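Local coordinates for p800 reaction center core protein (PDB 5V8K), which forms the homodimeric core of the heliobacterial photosynthetic reaction center, holding its bacteriochlorophylls and binding a [4Fe-4S] cluster, at residues F213-V218 with I272-G277; A263-L268 with P454-I459. All blocks are in the same frame, centred on the assembly; numbering follows the deposited sequence.

Contact 1. Residues F213-V218 with I272-G277. With GBF (Bacteriochlorophyll g), chain U.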
# COMPACT_ATOMS: atom_id res chain seq x y z
N PHE A 213 -24.43 7.40 15.69
CA PHE A 213 -25.23 6.28 16.17
C PHE A 213 -26.50 6.11 15.34
O PHE A 213 -26.91 4.97 15.07
CB PHE A 213 -25.56 6.47 17.64
CG PHE A 213 -26.34 5.36 18.19
CD1 PHE A 213 -25.73 4.18 18.60
CD2 PHE A 213 -27.69 5.45 18.24
CE1 PHE A 213 -26.49 3.14 19.08
CE2 PHE A 213 -28.46 4.43 18.69
CZ PHE A 213 -27.89 3.27 19.10
N HIS A 214 -27.13 7.21 14.93
CA HIS A 214 -28.25 7.14 14.00
C HIS A 214 -27.82 6.48 12.69
O HIS A 214 -28.51 5.60 12.17
CB HIS A 214 -28.79 8.55 13.73
CG HIS A 214 -29.67 9.10 14.80
ND1 HIS A 214 -30.49 8.32 15.58
CD2 HIS A 214 -29.88 10.38 15.22
CE1 HIS A 214 -31.17 9.08 16.43
NE2 HIS A 214 -30.82 10.34 16.22
N PHE A 215 -26.66 6.87 12.16
CA PHE A 215 -26.16 6.24 10.94
C PHE A 215 -26.07 4.73 11.09
O PHE A 215 -26.45 3.98 10.18
CB PHE A 215 -24.77 6.78 10.58
CG PHE A 215 -24.76 8.02 9.76
CD1 PHE A 215 -25.07 7.95 8.40
CD2 PHE A 215 -24.37 9.23 10.30
CE1 PHE A 215 -25.01 9.07 7.62
CE2 PHE A 215 -24.32 10.36 9.52
CZ PHE A 215 -24.64 10.29 8.18
N ALA A 216 -25.51 4.26 12.22
CA ALA A 216 -25.42 2.82 12.44
C ALA A 216 -26.79 2.17 12.50
O ALA A 216 -26.99 1.09 11.95
CB ALA A 216 -24.63 2.54 13.72
N THR A 217 -27.78 2.81 13.15
CA THR A 217 -29.10 2.21 13.15
C THR A 217 -29.69 2.20 11.74
O THR A 217 -30.45 1.29 11.39
CB THR A 217 -30.05 2.92 14.13
OG1 THR A 217 -30.30 4.28 13.76
CG2 THR A 217 -29.50 2.88 15.51
N VAL A 218 -29.31 3.16 10.91
CA VAL A 218 -29.82 3.19 9.54
C VAL A 218 -29.19 2.08 8.71
O VAL A 218 -29.86 1.46 7.88
CB VAL A 218 -29.60 4.58 8.92
CG1 VAL A 218 -29.89 4.54 7.40
CG2 VAL A 218 -30.51 5.60 9.59
N ILE A 272 -19.07 6.53 10.41
CA ILE A 272 -17.75 6.41 11.02
C ILE A 272 -17.09 7.78 11.09
O ILE A 272 -16.44 8.15 12.08
CB ILE A 272 -16.87 5.43 10.24
CG1 ILE A 272 -17.39 3.99 10.36
CG2 ILE A 272 -15.41 5.52 10.68
CD1 ILE A 272 -17.41 3.41 11.73
N MET A 273 -17.25 8.53 10.01
CA MET A 273 -16.64 9.86 9.90
C MET A 273 -17.22 10.83 10.98
O MET A 273 -16.52 11.62 11.59
CB MET A 273 -16.70 10.51 8.47
CG MET A 273 -15.84 9.88 7.39
SD MET A 273 -16.40 10.25 5.74
CE MET A 273 -16.09 11.98 5.58
N PHE A 274 -18.52 10.79 11.21
CA PHE A 274 -19.12 11.66 12.22
C PHE A 274 -18.79 11.18 13.64
O PHE A 274 -18.67 12.00 14.55
CB PHE A 274 -20.64 11.75 12.05
CG PHE A 274 -21.08 12.79 11.05
CD1 PHE A 274 -21.17 14.11 11.45
CD2 PHE A 274 -21.39 12.46 9.74
CE1 PHE A 274 -21.56 15.09 10.54
CE2 PHE A 274 -21.77 13.44 8.85
CZ PHE A 274 -21.86 14.75 9.25
N TRP A 275 -18.64 9.87 13.84
CA TRP A 275 -18.26 9.35 15.14
C TRP A 275 -16.88 9.87 15.53
O TRP A 275 -16.68 10.41 16.62
CB TRP A 275 -18.27 7.81 15.08
CG TRP A 275 -17.94 7.05 16.33
CD1 TRP A 275 -18.29 7.35 17.62
CD2 TRP A 275 -17.20 5.82 16.40
NE1 TRP A 275 -17.81 6.38 18.49
CE2 TRP A 275 -17.14 5.42 17.75
CE3 TRP A 275 -16.59 5.02 15.43
CZ2 TRP A 275 -16.48 4.26 18.15
CZ3 TRP A 275 -15.93 3.89 15.83
CH2 TRP A 275 -15.88 3.51 17.18
N ILE A 276 -15.92 9.73 14.62
CA ILE A 276 -14.55 10.08 14.94
C ILE A 276 -14.39 11.58 14.97
O ILE A 276 -13.75 12.12 15.87
CB ILE A 276 -13.60 9.40 13.94
CG1 ILE A 276 -13.65 7.89 14.16
CG2 ILE A 276 -12.18 9.95 14.10
CD1 ILE A 276 -13.02 7.05 13.07
N GLY A 277 -14.97 12.29 14.00
CA GLY A 277 -14.92 13.75 14.03
C GLY A 277 -15.68 14.35 15.18
O GLY A 277 -15.28 15.37 15.73
MG GBF U . -33.34 5.44 17.06
CHA GBF U . -34.33 8.62 18.24
CHB GBF U . -31.83 4.98 19.97
CHC GBF U . -33.29 2.09 16.20
CHD GBF U . -35.81 5.93 14.47
NA GBF U . -32.94 6.61 18.61
C1A GBF U . -33.34 7.83 19.01
C2A GBF U . -32.87 8.38 20.33
C3A GBF U . -31.77 7.34 20.61
C4A GBF U . -32.22 6.24 19.67
CMA GBF U . -30.38 7.86 20.24
CAA GBF U . -33.87 8.45 21.48
CBA GBF U . -33.25 9.08 22.72
CGA GBF U . -33.45 10.57 22.74
O1A GBF U . -33.49 11.22 21.70
O2A GBF U . -33.08 11.27 23.95
NB GBF U . -32.66 3.76 18.00
C1B GBF U . -32.00 3.75 19.16
C2B GBF U . -31.54 2.46 19.41
C3B GBF U . -31.96 1.66 18.35
C4B GBF U . -32.65 2.53 17.48
CMB GBF U . -30.75 2.04 20.63
CAB GBF U . -31.71 0.21 18.15
CBB GBF U . -30.91 -0.59 18.83
NC GBF U . -34.33 4.30 15.67
C1C GBF U . -34.14 3.01 15.42
C2C GBF U . -34.79 2.25 14.32
C3C GBF U . -35.51 3.47 13.93
C4C GBF U . -35.22 4.60 14.69
CMC GBF U . -33.73 1.87 13.29
CAC GBF U . -36.45 3.50 12.77
CBC GBF U . -36.78 2.28 11.95
ND GBF U . -34.72 6.78 16.43
C1D GBF U . -35.59 6.99 15.45
C2D GBF U . -36.43 8.37 15.31
C3D GBF U . -35.81 8.83 16.47
C4D GBF U . -34.86 7.99 17.11
CMD GBF U . -37.44 8.92 14.34
CAD GBF U . -35.85 10.09 17.24
OBD GBF U . -36.53 11.17 17.17
CBD GBF U . -35.01 9.92 18.47
CGD GBF U . -34.10 11.10 18.61
O1D GBF U . -32.91 11.10 18.28
O2D GBF U . -34.72 12.32 19.10
CED GBF U . -33.89 13.39 19.54
C1 GBF U . -33.00 12.69 23.96
C2 GBF U . -31.97 13.16 24.96
C3 GBF U . -32.23 13.13 26.27
C4 GBF U . -33.56 12.62 26.75
C5 GBF U . -31.21 13.60 27.28
C6 GBF U . -29.93 12.77 27.28
C7 GBF U . -30.24 11.30 27.05
C8 GBF U . -29.28 10.45 26.70
C9 GBF U . -27.87 10.93 26.51
C10 GBF U . -29.62 9.00 26.45
C11 GBF U . -29.24 8.68 25.01
C12 GBF U . -29.31 7.19 24.76
C13 GBF U . -28.74 6.70 23.66
C14 GBF U . -28.07 7.64 22.72
C15 GBF U . -28.77 5.22 23.35
O HOH W 1 -31.46 5.93 15.81
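A water is gripped by three partners between segment 213-218 and a bacteriochlorophyll g: it binds the central magnesium at 2.3 Å, lies 2.6 Å from His214 ND1 in the plane of the imidazole, and donates to Thr217 OG1. Thr217 OG1 donates in turn to His214 O at 2.7 Å, a carbonyl that also accepts from Val218 N, so both side chains that hold the water belong to one helical turn. His214 NE2 adds a weak, bent bond to the pigment's O1D. On the same pigment Phe213, its CG trans to the backbone N (chi1 -179°), turns its ring edge to the macrocycle, with CZ 3.5 Å from CMB. A serine in its place is likely to leave a gap beside pyrrole ring B, with CMB and C1B deprived of their aromatic neighbour. Toward segment 272-277 the link is slender: Phe215 CE2 meets Phe274 CD2 at 3.6 Å, the rings lying within 20° of parallel but displaced until little of one covers the other. Phe274 also packs on Cys208 and Leu211 of helix 200-224, while from helix 258-291 Trp275 and Ile276 reach helix 376-401, and Ile276 also helix 437-447.

Contact 2. Residues A263-L268 with P454-I459. With GBF (Bacteriochlorophyll g), chain V.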
# COMPACT_ATOMS: atom_id res chain seq x y z
N ALA A 263 -26.22 2.54 -0.81
CA ALA A 263 -26.69 3.43 0.25
C ALA A 263 -26.10 3.03 1.59
O ALA A 263 -25.77 3.89 2.42
CB ALA A 263 -28.20 3.39 0.33
N ILE A 264 -25.99 1.73 1.83
CA ILE A 264 -25.44 1.22 3.08
C ILE A 264 -23.99 1.65 3.23
O ILE A 264 -23.57 2.13 4.28
CB ILE A 264 -25.60 -0.31 3.14
CG1 ILE A 264 -27.05 -0.65 3.42
CG2 ILE A 264 -24.67 -0.92 4.21
CD1 ILE A 264 -27.36 -2.10 3.27
N LEU A 265 -23.21 1.47 2.17
CA LEU A 265 -21.81 1.83 2.24
C LEU A 265 -21.66 3.31 2.50
O LEU A 265 -20.84 3.71 3.33
CB LEU A 265 -21.08 1.39 0.99
CG LEU A 265 -19.57 1.68 0.97
CD1 LEU A 265 -18.80 1.02 2.18
CD2 LEU A 265 -18.99 1.24 -0.33
N GLY A 266 -22.49 4.14 1.84
CA GLY A 266 -22.46 5.57 2.12
C GLY A 266 -22.74 5.90 3.57
O GLY A 266 -22.06 6.74 4.16
N HIS A 267 -23.72 5.24 4.18
CA HIS A 267 -24.09 5.57 5.56
C HIS A 267 -23.13 4.96 6.58
O HIS A 267 -22.93 5.55 7.65
CB HIS A 267 -25.52 5.13 5.84
CG HIS A 267 -26.53 6.00 5.17
ND1 HIS A 267 -26.84 5.88 3.84
CD2 HIS A 267 -27.25 7.05 5.63
CE1 HIS A 267 -27.73 6.80 3.51
NE2 HIS A 267 -27.98 7.54 4.57
N LEU A 268 -22.53 3.82 6.27
CA LEU A 268 -21.47 3.26 7.10
C LEU A 268 -20.27 4.19 7.17
O LEU A 268 -19.74 4.48 8.25
CB LEU A 268 -21.07 1.90 6.54
CG LEU A 268 -19.84 1.28 7.12
CD1 LEU A 268 -20.03 1.14 8.62
CD2 LEU A 268 -19.57 -0.05 6.43
N PRO A 454 -14.14 -5.17 6.71
CA PRO A 454 -14.86 -6.41 7.02
C PRO A 454 -16.37 -6.27 6.95
O PRO A 454 -17.07 -7.23 6.61
CB PRO A 454 -14.40 -6.74 8.46
CG PRO A 454 -13.33 -5.84 8.74
CD PRO A 454 -13.34 -4.71 7.87
N ALA A 455 -16.91 -5.14 7.40
CA ALA A 455 -18.34 -4.91 7.31
C ALA A 455 -18.80 -4.96 5.85
O ALA A 455 -19.77 -5.64 5.53
CB ALA A 455 -18.70 -3.58 7.94
N TRP A 456 -18.06 -4.31 4.96
CA TRP A 456 -18.43 -4.32 3.55
C TRP A 456 -18.33 -5.72 2.95
O TRP A 456 -19.26 -6.19 2.28
CB TRP A 456 -17.57 -3.33 2.75
CG TRP A 456 -17.87 -3.54 1.28
CD1 TRP A 456 -17.07 -4.15 0.39
CD2 TRP A 456 -19.10 -3.25 0.59
NE1 TRP A 456 -17.71 -4.27 -0.83
CE2 TRP A 456 -18.96 -3.72 -0.73
CE3 TRP A 456 -20.30 -2.66 0.97
CZ2 TRP A 456 -19.99 -3.59 -1.70
CZ3 TRP A 456 -21.33 -2.53 0.01
CH2 TRP A 456 -21.16 -2.99 -1.30
N PHE A 457 -17.21 -6.40 3.18
CA PHE A 457 -17.05 -7.75 2.66
C PHE A 457 -18.18 -8.65 3.16
O PHE A 457 -18.76 -9.40 2.38
CB PHE A 457 -15.68 -8.31 3.02
CG PHE A 457 -14.53 -7.60 2.33
CD1 PHE A 457 -14.58 -7.27 0.99
CD2 PHE A 457 -13.41 -7.22 3.06
CE1 PHE A 457 -13.50 -6.59 0.39
CE2 PHE A 457 -12.37 -6.59 2.49
CZ PHE A 457 -12.40 -6.25 1.16
N TYR A 458 -18.58 -8.51 4.42
CA TYR A 458 -19.69 -9.31 4.92
C TYR A 458 -20.99 -8.96 4.19
O TYR A 458 -21.72 -9.85 3.72
CB TYR A 458 -19.84 -9.12 6.42
CG TYR A 458 -21.04 -9.84 6.96
CD1 TYR A 458 -21.00 -11.19 7.23
CD2 TYR A 458 -22.22 -9.17 7.21
CE1 TYR A 458 -22.11 -11.87 7.70
CE2 TYR A 458 -23.33 -9.84 7.70
CZ TYR A 458 -23.28 -11.20 7.92
OH TYR A 458 -24.38 -11.90 8.40
N ILE A 459 -21.30 -7.67 4.12
CA ILE A 459 -22.58 -7.23 3.58
C ILE A 459 -22.72 -7.62 2.11
O ILE A 459 -23.80 -7.96 1.64
CB ILE A 459 -22.73 -5.71 3.81
CG1 ILE A 459 -23.12 -5.45 5.27
CG2 ILE A 459 -23.73 -5.06 2.84
CD1 ILE A 459 -22.95 -3.99 5.69
MG GBF V . -29.19 9.56 4.60
CHA GBF V . -31.47 8.31 2.24
CHB GBF V . -27.46 10.91 2.12
CHC GBF V . -27.66 11.37 7.06
CHD GBF V . -31.64 8.55 7.06
NA GBF V . -29.39 9.59 2.61
C1A GBF V . -30.26 9.06 1.75
C2A GBF V . -30.05 9.21 0.25
C3A GBF V . -28.66 9.83 0.28
C4A GBF V . -28.49 10.12 1.76
CMA GBF V . -27.55 8.91 -0.16
CAA GBF V . -31.05 10.07 -0.55
CBA GBF V . -31.14 11.52 -0.10
CGA GBF V . -32.13 11.71 1.00
O1A GBF V . -33.13 11.03 1.03
O2A GBF V . -31.86 12.66 2.06
NB GBF V . -27.77 11.00 4.56
C1B GBF V . -27.07 11.37 3.48
C2B GBF V . -26.07 12.25 3.91
C3B GBF V . -26.17 12.37 5.29
C4B GBF V . -27.23 11.55 5.65
CMB GBF V . -25.06 12.95 3.03
CAB GBF V . -25.32 13.18 6.20
CBB GBF V . -24.18 13.80 5.96
NC GBF V . -29.56 9.83 6.59
C1C GBF V . -28.85 10.58 7.43
C2C GBF V . -29.13 10.74 8.89
C3C GBF V . -30.31 9.92 8.71
C4C GBF V . -30.51 9.39 7.43
CMC GBF V . -28.02 9.98 9.62
CAC GBF V . -31.23 9.62 9.82
CBC GBF V . -31.00 10.19 11.20
ND GBF V . -31.03 8.72 4.75
C1D GBF V . -31.90 8.28 5.65
C2D GBF V . -33.21 7.41 5.29
C3D GBF V . -32.86 7.53 3.94
C4D GBF V . -31.67 8.27 3.61
CMD GBF V . -34.31 6.78 6.10
CAD GBF V . -33.42 7.05 2.65
OBD GBF V . -34.48 6.42 2.29
CBD GBF V . -32.62 7.67 1.55
CGD GBF V . -32.17 6.68 0.53
O1D GBF V . -31.61 5.65 0.80
O2D GBF V . -32.36 6.96 -0.86
CED GBF V . -31.91 6.01 -1.83
C1 GBF V . -32.92 12.98 2.97
C2 GBF V . -32.53 14.06 3.97
C3 GBF V . -31.82 13.77 5.07
C4 GBF V . -31.42 12.34 5.32
C5 GBF V . -31.41 14.81 6.10
C6 GBF V . -31.24 16.22 5.54
C7 GBF V . -31.21 17.26 6.65
C8 GBF V . -30.67 18.48 6.47
C9 GBF V . -30.07 18.86 5.15
C10 GBF V . -30.68 19.53 7.56
C11 GBF V . -29.66 19.16 8.62
C12 GBF V . -30.15 19.73 9.92
C13 GBF V . -29.68 19.27 11.09
C14 GBF V . -28.63 18.19 11.13
C15 GBF V . -30.20 19.89 12.36
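Segments 263-268 and 454-459 run nearly antiparallel, their axes at 164° and 11.2 Å apart at closest approach, a pairing of predicted transmembrane helices within the PsaA/PsaB-like part of this type I reaction center. The second helix is kinked at Pro454, whose nitrogen makes no bond to the preceding turn. Leu265 and Trp456 have the closest CA atoms, 7.1 Å apart, and their side chains cross at about a right angle. The indole, with CG trans to the backbone N (chi1 172°), swings its benzene part back to the facing helix: CZ3 lies 4.0 Å from Leu265 CB, and Leu265 CD2 stands over one face, displaced toward the rim. Beside this pair Ile264 CG2 meets Ile459 CD1 at 3.8 Å, and about a turn further along helix 258-291 Leu268 CD2 meets Ala455 CB at 3.9 Å. Trp456 also rests on Leu597 and approaches Asp460, both residues of the calcium site, and NE1 makes a weak hydrogen bond to Tyr505 OH. The far side of helix 258-291 carries His267, a magnesium ligand. Its ND1 donates to Ala263 O at 2.7 Å, almost straight (169°) and in the ring plane, which fixes the rotation of the imidazole; His267 N reaches that same carbonyl oxygen from the opposite face of its plane. Held this way, the ring presents NE2 to the magnesium of a second bacteriochlorophyll g, 2.4 Å away.

Helix 258-291 runs through both contacts, whose centres lie 13 Å apart, and the two also touch directly: Phe215 CD1 is 3.3 Å from His267 O, and Val218 CG1 packs on His267 CD2 at 4.1 Å. The bacteriochlorophyll ligated by His267 in contact 2 (GBF, chain V) is lined by the aromatic pair of contact 1. Phe215 CZ lies 3.4 Å from CHC of GBF chain V. Phe274 CE2 lies 3.8 Å from CBB of GBF chain V. Together the contacts place two pigments by different means, one magnesium bound through a water and the other directly by histidine. Contact 2 also leads toward the bound calcium ion, about 4 Å from the nearest atom of the Trp456 side chain.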